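Local coordinates for sulfur oxidation protein soxB (Thermus thermophilus, PDB 2WDD), which hydrolyses sulfur-sulfur bonds of cysteine S-thiosulfonates in the sulfur oxidation pathway, using a two-manganese centre in a fold shared with the 5'-nucleotidase family, at residues H44-P49 and A308-M313; H288-R293 and V329-V334. All blocks are in the same frame, centred on the assembly; numbering follows the deposited sequence.

Interaction 1: H44-P49 and A308-M313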
loop_
_atom_site.group_PDB
_atom_site.type_symbol
_atom_site.label_atom_id
_atom_site.label_comp_id
_atom_site.label_asym_id
_atom_site.label_seq_id
_atom_site.Cartn_x
_atom_site.Cartn_y
_atom_site.Cartn_z
ATOM N N HIS A 44 -1.937 -10.215 -11.322
ATOM C CA HIS A 44 -0.581 -10.467 -10.864
ATOM C C HIS A 44 -0.660 -11.193 -9.527
ATOM O O HIS A 44 -1.747 -11.592 -9.104
ATOM C CB HIS A 44 0.218 -9.149 -10.761
ATOM C CG HIS A 44 -0.282 -8.202 -9.715
ATOM N ND1 HIS A 44 0.513 -7.753 -8.681
ATOM C CD2 HIS A 44 -1.485 -7.604 -9.549
ATOM C CE1 HIS A 44 -0.186 -6.937 -7.911
ATOM N NE2 HIS A 44 -1.412 -6.852 -8.398
ATOM N N TYR A 45 0.463 -11.355 -8.845
ATOM C CA TYR A 45 0.431 -12.027 -7.552
ATOM C C TYR A 45 0.869 -11.047 -6.495
ATOM O O TYR A 45 1.706 -10.195 -6.754
ATOM C CB TYR A 45 1.327 -13.255 -7.570
ATOM C CG TYR A 45 0.926 -14.231 -8.648
ATOM C CD1 TYR A 45 -0.070 -15.178 -8.422
ATOM C CD2 TYR A 45 1.489 -14.152 -9.917
ATOM C CE1 TYR A 45 -0.463 -16.055 -9.431
ATOM C CE2 TYR A 45 1.103 -15.026 -10.930
ATOM C CZ TYR A 45 0.149 -15.989 -10.669
ATOM O OH TYR A 45 -0.235 -16.852 -11.676
ATOM N N PHE A 46 0.280 -11.149 -5.305
ATOM C CA PHE A 46 0.615 -10.228 -4.219
ATOM C C PHE A 46 0.466 -10.941 -2.877
ATOM O O PHE A 46 -0.648 -11.101 -2.365
ATOM C CB PHE A 46 -0.303 -8.999 -4.271
ATOM C CG PHE A 46 0.128 -7.869 -3.363
ATOM C CD1 PHE A 46 0.944 -6.845 -3.833
ATOM C CD2 PHE A 46 -0.304 -7.820 -2.045
ATOM C CE1 PHE A 46 1.325 -5.804 -3.004
ATOM C CE2 PHE A 46 0.088 -6.789 -1.203
ATOM C CZ PHE A 46 0.904 -5.778 -1.686
ATOM N N MET A 47 1.598 -11.374 -2.325
ATOM C CA MET A 47 1.610 -12.080 -1.054
ATOM C C MET A 47 1.639 -11.115 0.122
ATOM O O MET A 47 2.372 -10.123 0.106
ATOM C CB MET A 47 2.846 -12.980 -0.985
ATOM C CG MET A 47 2.871 -13.884 0.237
ATOM S SD MET A 47 4.393 -14.848 0.317
ATOM C CE MET A 47 5.415 -13.665 1.185
ATOM N N GLU A 48 0.882 -11.443 1.167
ATOM C CA GLU A 48 0.918 -10.651 2.385
ATOM C C GLU A 48 2.254 -10.854 3.092
ATOM O O GLU A 48 2.971 -11.826 2.844
ATOM C CB GLU A 48 -0.244 -11.018 3.314
ATOM C CG GLU A 48 -1.597 -10.673 2.700
ATOM C CD GLU A 48 -1.768 -9.177 2.468
ATOM O OE1 GLU A 48 -1.483 -8.383 3.390
ATOM O OE2 GLU A 48 -2.140 -8.789 1.344
ATOM N N PRO A 49 2.607 -9.932 3.997
ATOM C CA PRO A 49 3.905 -10.017 4.668
ATOM C C PRO A 49 4.045 -11.217 5.575
ATOM O O PRO A 49 3.118 -11.561 6.308
ATOM C CB PRO A 49 3.947 -8.752 5.533
ATOM C CG PRO A 49 2.517 -8.309 5.672
ATOM C CD PRO A 49 1.864 -8.712 4.358
ATOM N N ALA A 308 -3.353 -3.388 -4.390
ATOM C CA ALA A 308 -2.946 -3.948 -5.670
ATOM C C ALA A 308 -4.047 -4.645 -6.465
ATOM O O ALA A 308 -3.761 -5.482 -7.335
ATOM C CB ALA A 308 -1.761 -4.897 -5.441
ATOM N N GLY A 309 -5.297 -4.316 -6.134
ATOM C CA GLY A 309 -6.484 -4.875 -6.771
ATOM C C GLY A 309 -6.857 -6.268 -6.298
ATOM O O GLY A 309 -7.676 -6.957 -6.921
ATOM N N LYS A 310 -6.264 -6.711 -5.199
ATOM C CA LYS A 310 -6.532 -8.080 -4.790
ATOM C C LYS A 310 -7.925 -8.375 -4.283
ATOM O O LYS A 310 -8.394 -9.513 -4.394
ATOM C CB LYS A 310 -5.445 -8.634 -3.867
ATOM C CG LYS A 310 -5.461 -8.125 -2.447
ATOM C CD LYS A 310 -4.161 -8.522 -1.713
ATOM C CE LYS A 310 -4.056 -10.029 -1.480
ATOM N NZ LYS A 310 -2.869 -10.414 -0.612
ATOM N N ALA A 311 -8.589 -7.367 -3.726
ATOM C CA ALA A 311 -9.902 -7.574 -3.144
ATOM C C ALA A 311 -10.820 -6.386 -3.324
ATOM O O ALA A 311 -10.383 -5.238 -3.352
ATOM C CB ALA A 311 -9.756 -7.872 -1.658
ATOM N N LEU A 312 -12.117 -6.673 -3.368
ATOM C CA LEU A 312 -13.129 -5.641 -3.377
ATOM C C LEU A 312 -13.873 -5.883 -2.071
ATOM O O LEU A 312 -14.329 -7.000 -1.810
ATOM C CB LEU A 312 -14.099 -5.820 -4.545
ATOM C CG LEU A 312 -15.195 -4.750 -4.534
ATOM C CD1 LEU A 312 -14.613 -3.375 -4.893
ATOM C CD2 LEU A 312 -16.323 -5.129 -5.503
ATOM N N MET A 313 -13.905 -4.875 -1.209
ATOM C CA MET A 313 -14.593 -5.017 0.063
ATOM C C MET A 313 -16.032 -4.578 -0.111
ATOM O O MET A 313 -16.293 -3.430 -0.478
ATOM C CB MET A 313 -13.928 -4.179 1.152
ATOM C CG MET A 313 -12.946 -4.979 1.992
ATOM S SD MET A 313 -11.690 -5.836 1.038
ATOM C CE MET A 313 -10.797 -4.407 0.321
#
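Lys310 and Ala308, at the turn that leads into strand 311-320, meet His44, Phe46 and Glu48 of the long loop after strand 29-34. The site lies near the dimanganese centre of the metallophosphoesterase-type sandwich domain, with the Phe46 side chain about 8 Å from a manganese ion.

Charge and hydrogen bonding dominate the Lys310 end. Its ammonium group forms a short salt bridge from NZ to Glu48 OE2 (2.6 Å), using the carboxylate's anti lone pair, and also donates from NZ to Phe46 O at 2.9 Å. Leu85 O is a third acceptor, so three oxygens gather round the buried ammonium group; a long lysine side chain suits this place, because it spans from the turn to all three. Glu48 reaches in through a chain bent at chi2 (-63°), and its charge probably keeps the lysine protonated.

Apolar packing lies between the polar ends. The small methyl of Ala308 fits between two rings: CB approaches His44 CE1 at 3.6 Å and lies 3.7 Å from Phe46 CD1. The Phe46 ring has two conformers, and an off-centre CH-pi contact with this methyl belongs to one of them, so it is less certain.

His44 makes the other polar link. Thr408 OG1 is hydrogen-bonded to ND1, and with the bond from NE2 this fixes the ring's rotation, a task suited to a side chain with two ring nitrogens. NE2 donates almost straight (172°) to Ala308 O at 2.9 Å, in the carbonyl plane on a lone pair, while the oxygen sits close to the imidazole plane.

Interaction 2: H288-R293 and V329-V334. With MN (manganese (II) ion), chain G.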
loop_
_atom_site.group_PDB
_atom_site.type_symbol
_atom_site.label_atom_id
_atom_site.label_comp_id
_atom_site.label_asym_id
_atom_site.label_seq_id
_atom_site.Cartn_x
_atom_site.Cartn_y
_atom_site.Cartn_z
ATOM N N HIS A 288 -2.459 -1.076 3.632
ATOM C CA HIS A 288 -2.603 -2.265 2.794
ATOM C C HIS A 288 -3.078 -3.478 3.599
ATOM O O HIS A 288 -2.718 -4.620 3.295
ATOM C CB HIS A 288 -1.274 -2.590 2.089
ATOM C CG HIS A 288 -0.807 -1.538 1.120
ATOM N ND1 HIS A 288 0.120 -1.797 0.133
ATOM C CD2 HIS A 288 -1.145 -0.232 0.984
ATOM C CE1 HIS A 288 0.335 -0.695 -0.570
ATOM N NE2 HIS A 288 -0.428 0.266 -0.082
ATOM N N ASP A 289 -3.907 -3.225 4.610
ATOM C CA ASP A 289 -4.427 -4.288 5.473
ATOM C C ASP A 289 -5.631 -5.020 4.890
ATOM O O ASP A 289 -6.273 -4.546 3.941
ATOM C CB ASP A 289 -4.814 -3.681 6.826
ATOM C CG ASP A 289 -3.602 -3.266 7.642
ATOM O OD1 ASP A 289 -2.722 -4.126 7.847
ATOM O OD2 ASP A 289 -3.527 -2.105 8.093
ATOM N N LEU A 290 -5.951 -6.167 5.501
ATOM C CA LEU A 290 -7.144 -6.947 5.159
ATOM C C LEU A 290 -7.918 -7.210 6.449
ATOM O O LEU A 290 -7.327 -7.615 7.455
ATOM C CB LEU A 290 -6.775 -8.291 4.508
ATOM C CG LEU A 290 -6.540 -8.226 2.993
ATOM C CD1 LEU A 290 -5.672 -9.390 2.539
ATOM C CD2 LEU A 290 -7.874 -8.198 2.238
ATOM N N THR A 291 -9.225 -6.945 6.425
ATOM C CA THR A 291 -10.083 -7.168 7.594
ATOM C C THR A 291 -11.356 -7.918 7.170
ATOM O O THR A 291 -12.376 -7.300 6.861
ATOM C CB THR A 291 -10.472 -5.842 8.276
ATOM O OG1 THR A 291 -11.079 -4.970 7.316
ATOM C CG2 THR A 291 -9.255 -5.172 8.875
ATOM N N PRO A 292 -11.312 -9.259 7.155
ATOM C CA PRO A 292 -12.476 -10.060 6.758
ATOM C C PRO A 292 -13.709 -9.786 7.611
ATOM O O PRO A 292 -14.840 -9.942 7.142
ATOM C CB PRO A 292 -11.981 -11.489 6.932
ATOM C CG PRO A 292 -10.495 -11.380 6.613
ATOM C CD PRO A 292 -10.096 -10.078 7.289
ATOM N N ARG A 293 -13.475 -9.325 8.838
ATOM C CA ARG A 293 -14.539 -8.923 9.754
ATOM C C ARG A 293 -14.114 -7.525 10.192
ATOM O O ARG A 293 -12.916 -7.271 10.363
ATOM C CB ARG A 293 -14.586 -9.858 10.965
ATOM C CG ARG A 293 -14.888 -11.301 10.618
ATOM C CD ARG A 293 -15.149 -12.118 11.876
ATOM N NE ARG A 293 -15.139 -13.556 11.616
ATOM C CZ ARG A 293 -16.198 -14.255 11.218
ATOM N NH1 ARG A 293 -17.358 -13.646 11.012
ATOM N NH2 ARG A 293 -16.097 -15.563 11.021
ATOM N N VAL A 329 -19.796 -7.289 6.215
ATOM C CA VAL A 329 -18.551 -7.039 5.502
ATOM C C VAL A 329 -18.115 -8.326 4.832
ATOM O O VAL A 329 -18.075 -9.388 5.466
ATOM C CB VAL A 329 -17.451 -6.579 6.490
ATOM C CG1 VAL A 329 -16.095 -6.497 5.792
ATOM C CG2 VAL A 329 -17.826 -5.255 7.160
ATOM N N ARG A 330 -17.782 -8.238 3.551
ATOM C CA ARG A 330 -17.277 -9.386 2.829
ATOM C C ARG A 330 -16.089 -8.965 1.989
ATOM O O ARG A 330 -16.185 -8.031 1.206
ATOM C CB ARG A 330 -18.347 -9.996 1.927
ATOM C CG ARG A 330 -19.486 -10.646 2.697
ATOM C CD ARG A 330 -19.014 -11.884 3.449
ATOM N NE ARG A 330 -20.133 -12.579 4.088
ATOM C CZ ARG A 330 -20.526 -12.349 5.336
ATOM N NH1 ARG A 330 -19.886 -11.455 6.074
ATOM N NH2 ARG A 330 -21.556 -13.015 5.847
ATOM N N VAL A 331 -14.981 -9.678 2.151
ATOM C CA VAL A 331 -13.798 -9.452 1.335
ATOM C C VAL A 331 -13.990 -10.333 0.110
ATOM O O VAL A 331 -13.991 -11.564 0.220
ATOM C CB VAL A 331 -12.520 -9.868 2.103
ATOM C CG1 VAL A 331 -11.305 -9.882 1.147
ATOM C CG2 VAL A 331 -12.282 -8.926 3.293
ATOM N N LEU A 332 -14.199 -9.713 -1.048
ATOM C CA LEU A 332 -14.403 -10.470 -2.288
ATOM C C LEU A 332 -13.099 -10.593 -3.075
ATOM O O LEU A 332 -12.570 -9.607 -3.583
ATOM C CB LEU A 332 -15.471 -9.808 -3.152
ATOM C CG LEU A 332 -16.789 -9.510 -2.442
ATOM C CD1 LEU A 332 -17.730 -8.764 -3.379
ATOM C CD2 LEU A 332 -17.430 -10.809 -1.939
ATOM N N PRO A 333 -12.557 -11.813 -3.180
ATOM C CA PRO A 333 -11.300 -11.950 -3.924
ATOM C C PRO A 333 -11.441 -11.604 -5.411
ATOM O O PRO A 333 -12.376 -12.046 -6.083
ATOM C CB PRO A 333 -10.934 -13.436 -3.742
ATOM C CG PRO A 333 -11.775 -13.908 -2.566
ATOM C CD PRO A 333 -13.039 -13.102 -2.656
ATOM N N VAL A 334 -10.526 -10.782 -5.917
ATOM C CA VAL A 334 -10.508 -10.452 -7.345
ATOM C C VAL A 334 -9.637 -11.502 -8.037
ATOM O O VAL A 334 -8.405 -11.378 -8.090
ATOM C CB VAL A 334 -9.978 -9.025 -7.596
ATOM C CG1 VAL A 334 -9.982 -8.718 -9.092
ATOM C CG2 VAL A 334 -10.822 -8.010 -6.863
HETATM MN MN MN G . -0.431 2.399 -0.710
HETATM O O HOH W 1 -14.974 -11.248 4.587
HETATM O O HOH W 2 -17.424 -10.134 8.314
HETATM O O HOH W 3 0.125 3.294 1.085
#
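Leaving the dimanganese site along the GHTH signature of metallophosphoesterases, the loop 288-293 lays Leu290, Thr291 and Pro292 against Val329 and Val331 of strand 323-333. This is an outermost strand of one sheet of the sandwich, while the loop connects strands 281-284 and 295-297 of the other, so the contact joins the two sheets.

At the metal end of the loop, His288 NE2 binds manganese at 2.2 Å. A water, Asp36, His38 and Asp132 complete this site, Asp132 being shared with the second manganese.

Farther along, the packing is apolar. Val331 has CG1 anti to the backbone N (chi1 169°) and CG2 anti to the carbonyl carbon, a spread that serves two neighbours: CG1 meets Leu290 CD2 at 4.0 Å, the two side chains crossing at about a right angle, and CG2 rests against Pro292 CA at 3.7 Å. Val329 CG1 lies by the carbonyl oxygens of Thr291 and Pro292. Branched valines fill the space between strand and loop, and Leu82 and Leu86 of helix 81-86 extend the apolar patch. Thr291 turns its hydroxyl to Ala304 N on strand 300-304, tying the loop to its own sheet.

No direct hydrogen bond joins the two segments; water supplies the polar link. Pro292 O accepts from two waters. The first in turn accepts from Val331 N at 2.9 Å, satisfying an N-H on the side of the strand turned away from strand 311-320; the second donates to Val329 O. That carbonyl has another donor from its own strand: Arg330 NH1 lies 2.8 Å from Val329 O, above the carbonyl plane and not on a lone pair.

In the fold
Both contacts are buried and hold loops near the manganese centre: interaction 1 against the turn entering strand 311-320, interaction 2 against strand 323-333 itself, the two strands being antiparallel neighbours in one sheet. Backbone bonds join them directly, Leu312 O to Leu332 N and Lys310 O to Val334 N. They differ in chemistry. Interaction 1 holds its loop by ionic and direct hydrogen bonds among buried polar groups; interaction 2, on an outermost strand of the sheet, relies on branched aliphatic packing and lets two waters bridge the backbones. The loops themselves meet where Leu290 CD1 packs on Glu48 OE2, and Phe46 of interaction 1 lies beside the metal-binding His288 of 288-293.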